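Local coordinates for Lmo0181 protein (Listeria monocytogenes serovar 1/2a, PDB 5F7V) that binds the cyclic glucan cycloalternan and probably delivers it, as the lipid-anchored binding protein of an ABC transporter, for uptake into the cell, at residues V130-N135 with M247-I252. Sequence-based numbering, arbitrary orientation.
Sequences VVTIYN and MLHTGI. With GLC (alpha-D-glucopyranose), chain B.
I133 and T250 make a close methyl-to-methyl contact between two antiparallel strands, 130-135 and 247-251, that lie side by side in the sheet of this periplasmic-binding-protein fold. With an extended outer torsion (chi2 -168°), the I133 side chain leans back along its own strand, so that CD1 meets T250 CG2 on the diagonal, at 3.5 Å. V131 and L248 share that face, on which helix 236-241 packs, F240 touching I133 and L248, while the adjacent strand 265-268 on the far side of 130-135 adds V267. The backbones are joined by four hydrogen bonds in two reciprocal pairs. Around I133 and L248 both are short: I133 N to L248 O and L248 N to I133 O each measure 2.8 Å. At the next hydrogen-bonded pair, V131 with T250, the bonds are longer, T250 N to V131 O being 3.2 Å.

On the other face T132 and H249 stand alongside each other, pointing the same way. T132 OG1 approaches H249 CE1 obliquely, at 3.3 Å, while the imidazole nitrogens bond outside the two strands, ND1 to E270 and NE2 to E156. Packing is looser beyond T132, where CG2 lies 4.1 Å from M247 CB, and the methionine's bent end turns off toward helix 153-163. At the opposite end the strands meet the sugar: T250 OG1 lies 3.7 Å from C1 of a glucose unit held by hydrogen bonds to E237 and W253. Gripped by two carboxylates, the H249 ring has its rotation fixed and may well be protonated, whereas the nearest approach of T250 to this glucose sets its hydroxyl against a ring carbon, a van der Waals contact.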
ATOM      1  N   VAL A 130      -5.342   4.315   0.893  1.00  3.53           N
ATOM      2  CA  VAL A 130      -4.713   5.622   1.012  1.00  3.48           C
ATOM      3  C   VAL A 130      -5.792   6.670   1.156  1.00  3.60           C
ATOM      4  O   VAL A 130      -6.889   6.542   0.641  1.00  3.82           O
ATOM      5  CB  VAL A 130      -3.839   5.870  -0.230  1.00  3.61           C
ATOM      6  CG1 VAL A 130      -3.401   7.337  -0.382  1.00  3.69           C
ATOM      7  CG2 VAL A 130      -2.619   4.930  -0.212  1.00  3.61           C
ATOM      8  N   VAL A 131      -5.494   7.690   1.960  1.00  3.54           N
ATOM      9  CA  VAL A 131      -6.401   8.791   2.236  1.00  3.71           C
ATOM     10  C   VAL A 131      -5.606  10.076   2.188  1.00  3.68           C
ATOM     11  O   VAL A 131      -4.373  10.068   2.166  1.00  3.57           O
ATOM     12  CB  VAL A 131      -7.084   8.665   3.617  1.00  3.81           C
ATOM     13  CG1 VAL A 131      -8.063   7.498   3.580  1.00  3.98           C
ATOM     14  CG2 VAL A 131      -6.099   8.464   4.742  1.00  3.68           C
ATOM     15  N   THR A 132      -6.340  11.179   2.149  1.00  3.88           N
ATOM     16  CA  THR A 132      -5.701  12.492   2.363  1.00  3.90           C
ATOM     17  C   THR A 132      -5.634  12.751   3.840  1.00  3.88           C
ATOM     18  O   THR A 132      -6.671  12.887   4.492  1.00  4.08           O
ATOM     19  CB  THR A 132      -6.492  13.581   1.655  1.00  4.20           C
ATOM     20  OG1 THR A 132      -6.527  13.262   0.261  1.00  4.36           O
ATOM     21  CG2 THR A 132      -5.853  14.945   1.883  1.00  4.25           C
ATOM     22  N   ILE A 133      -4.431  12.896   4.361  1.00  3.77           N
ATOM     23  CA  ILE A 133      -4.208  13.158   5.775  1.00  3.88           C
ATOM     24  C   ILE A 133      -3.869  14.640   5.891  1.00  4.02           C
ATOM     25  O   ILE A 133      -2.981  15.120   5.174  1.00  3.99           O
ATOM     26  CB  ILE A 133      -3.077  12.299   6.333  1.00  3.83           C
ATOM     27  CG1 ILE A 133      -3.343  10.817   6.031  1.00  3.69           C
ATOM     28  CG2 ILE A 133      -2.930  12.576   7.835  1.00  4.10           C
ATOM     29  CD1 ILE A 133      -2.464   9.864   6.766  1.00  3.75           C
ATOM     30  N   TYR A 134      -4.561  15.401   6.717  1.00  4.26           N
ATOM     31  CA  TYR A 134      -4.361  16.832   6.705  1.00  4.42           C
ATOM     32  C   TYR A 134      -4.150  17.380   8.098  1.00  4.70           C
ATOM     33  O   TYR A 134      -4.667  16.886   9.104  1.00  4.91           O
ATOM     34  CB  TYR A 134      -5.505  17.547   5.982  1.00  4.57           C
ATOM     35  CG  TYR A 134      -6.890  17.421   6.552  1.00  4.87           C
ATOM     36  CD1 TYR A 134      -7.713  16.359   6.200  1.00  4.87           C
ATOM     37  CD2 TYR A 134      -7.423  18.353   7.431  1.00  5.27           C
ATOM     38  CE1 TYR A 134      -9.016  16.226   6.682  1.00  5.30           C
ATOM     39  CE2 TYR A 134      -8.704  18.227   7.912  1.00  5.70           C
ATOM     40  CZ  TYR A 134      -9.492  17.163   7.556  1.00  5.74           C
ATOM     41  OH  TYR A 134     -10.770  17.116   8.047  1.00  6.33           O
ATOM     42  N   ASN A 135      -3.311  18.412   8.139  1.00  4.81           N
ATOM     43  CA  ASN A 135      -2.929  19.137   9.348  1.00  5.17           C
ATOM     44  C   ASN A 135      -3.962  20.232   9.563  1.00  5.47           C
ATOM     45  O   ASN A 135      -3.947  21.266   8.895  1.00  5.48           O
ATOM     46  CB  ASN A 135      -1.518  19.678   9.178  1.00  5.24           C
ATOM     47  CG  ASN A 135      -1.001  20.490  10.335  1.00  5.70           C
ATOM     48  OD1 ASN A 135      -1.769  21.076  11.087  1.00  5.98           O
ATOM     49  ND2 ASN A 135       0.319  20.509  10.473  1.00  5.89           N
ATOM     50  N   MET A 247      -1.421  18.788   3.466  1.00  3.69           N
ATOM     51  CA  MET A 247      -2.197  17.620   2.971  1.00  3.57           C
ATOM     52  C   MET A 247      -1.193  16.586   2.484  1.00  3.52           C
ATOM     53  O   MET A 247      -0.351  16.883   1.653  1.00  3.54           O
ATOM     54  CB  MET A 247      -3.141  17.972   1.818  1.00  3.49           C
ATOM     55  CG  MET A 247      -4.308  18.827   2.219  1.00  3.55           C
ATOM     56  SD  MET A 247      -5.327  19.318   0.834  1.00  3.59           S
ATOM     57  CE  MET A 247      -4.415  20.700   0.118  1.00  3.69           C
ATOM     58  N   LEU A 248      -1.290  15.369   3.008  1.00  3.52           N
ATOM     59  CA  LEU A 248      -0.379  14.290   2.648  1.00  3.50           C
ATOM     60  C   LEU A 248      -1.204  13.107   2.140  1.00  3.41           C
ATOM     61  O   LEU A 248      -2.037  12.582   2.887  1.00  3.45           O
ATOM     62  CB  LEU A 248       0.450  13.885   3.854  1.00  3.65           C
ATOM     63  CG  LEU A 248       1.412  12.727   3.649  1.00  3.68           C
ATOM     64  CD1 LEU A 248       2.497  13.080   2.666  1.00  3.67           C
ATOM     65  CD2 LEU A 248       2.008  12.364   4.995  1.00  3.86           C
ATOM     66  N   HIS A 249      -0.924  12.657   0.920  1.00  3.33           N
ATOM     67  CA  HIS A 249      -1.634  11.479   0.368  1.00  3.27           C
ATOM     68  C   HIS A 249      -0.816  10.238   0.697  1.00  3.33           C
ATOM     69  O   HIS A 249       0.243  10.003   0.120  1.00  3.34           O
ATOM     70  CB  HIS A 249      -1.771  11.636  -1.156  1.00  3.19           C
ATOM     71  CG  HIS A 249      -2.651  12.774  -1.528  1.00  3.16           C
ATOM     72  ND1 HIS A 249      -3.913  12.594  -2.022  1.00  3.20           N
ATOM     73  CD2 HIS A 249      -2.462  14.108  -1.456  1.00  3.23           C
ATOM     74  CE1 HIS A 249      -4.469  13.765  -2.256  1.00  3.22           C
ATOM     75  NE2 HIS A 249      -3.612  14.704  -1.910  1.00  3.27           N
ATOM     76  N   THR A 250      -1.299   9.482   1.670  1.00  3.39           N
ATOM     77  CA  THR A 250      -0.526   8.335   2.142  1.00  3.49           C
ATOM     78  C   THR A 250      -1.438   7.329   2.788  1.00  3.55           C
ATOM     79  O   THR A 250      -2.650   7.527   2.924  1.00  3.53           O
ATOM     80  CB  THR A 250       0.619   8.794   3.065  1.00  3.61           C
ATOM     81  OG1 THR A 250       1.565   7.737   3.175  1.00  3.71           O
ATOM     82  CG2 THR A 250       0.103   9.220   4.408  1.00  3.71           C
ATOM     83  N   GLY A 251      -0.844   6.203   3.149  1.00  3.65           N
ATOM     84  CA  GLY A 251      -1.661   5.108   3.637  1.00  3.74           C
ATOM     85  C   GLY A 251      -2.026   5.143   5.097  1.00  3.90           C
ATOM     86  O   GLY A 251      -1.392   5.764   5.947  1.00  3.98           O
ATOM     87  N   ILE A 252      -3.056   4.357   5.389  1.00  3.97           N
ATOM     88  CA  ILE A 252      -3.522   4.186   6.765  1.00  4.17           C
ATOM     89  C   ILE A 252      -2.475   3.494   7.636  1.00  4.36           C
ATOM     90  O   ILE A 252      -2.588   3.473   8.856  1.00  4.55           O
ATOM     91  CB  ILE A 252      -4.879   3.438   6.860  1.00  4.25           C
ATOM     92  CG1 ILE A 252      -4.795   1.971   6.412  1.00  4.31           C
ATOM     93  CG2 ILE A 252      -5.931   4.205   6.064  1.00  4.11           C
ATOM     94  CD1 ILE A 252      -6.090   1.206   6.513  1.00  4.43           C
TER
HETATM   95  C1  GLC B   2       4.025   5.719   1.324  1.00  3.33           C
HETATM   96  C2  GLC B   2       4.805   7.021   1.354  1.00  3.64           C
HETATM   97  C3  GLC B   2       6.264   6.810   1.671  1.00  3.99           C
HETATM   98  C4  GLC B   2       6.446   5.922   2.888  1.00  4.06           C
HETATM   99  C5  GLC B   2       5.675   4.630   2.722  1.00  3.76           C
HETATM  100  C6  GLC B   2       5.716   3.888   4.048  1.00  3.49           C
HETATM  101  O2  GLC B   2       4.649   7.749   0.130  1.00  3.81           O
HETATM  102  O3  GLC B   2       7.017   8.007   1.779  1.00  4.64           O
HETATM  103  O4  GLC B   2       7.826   5.682   3.138  1.00  5.61           O
HETATM  104  O5  GLC B   2       4.296   4.925   2.500  1.00  3.34           O
HETATM  105  O6  GLC B   2       5.016   2.640   4.019  1.00  3.23           O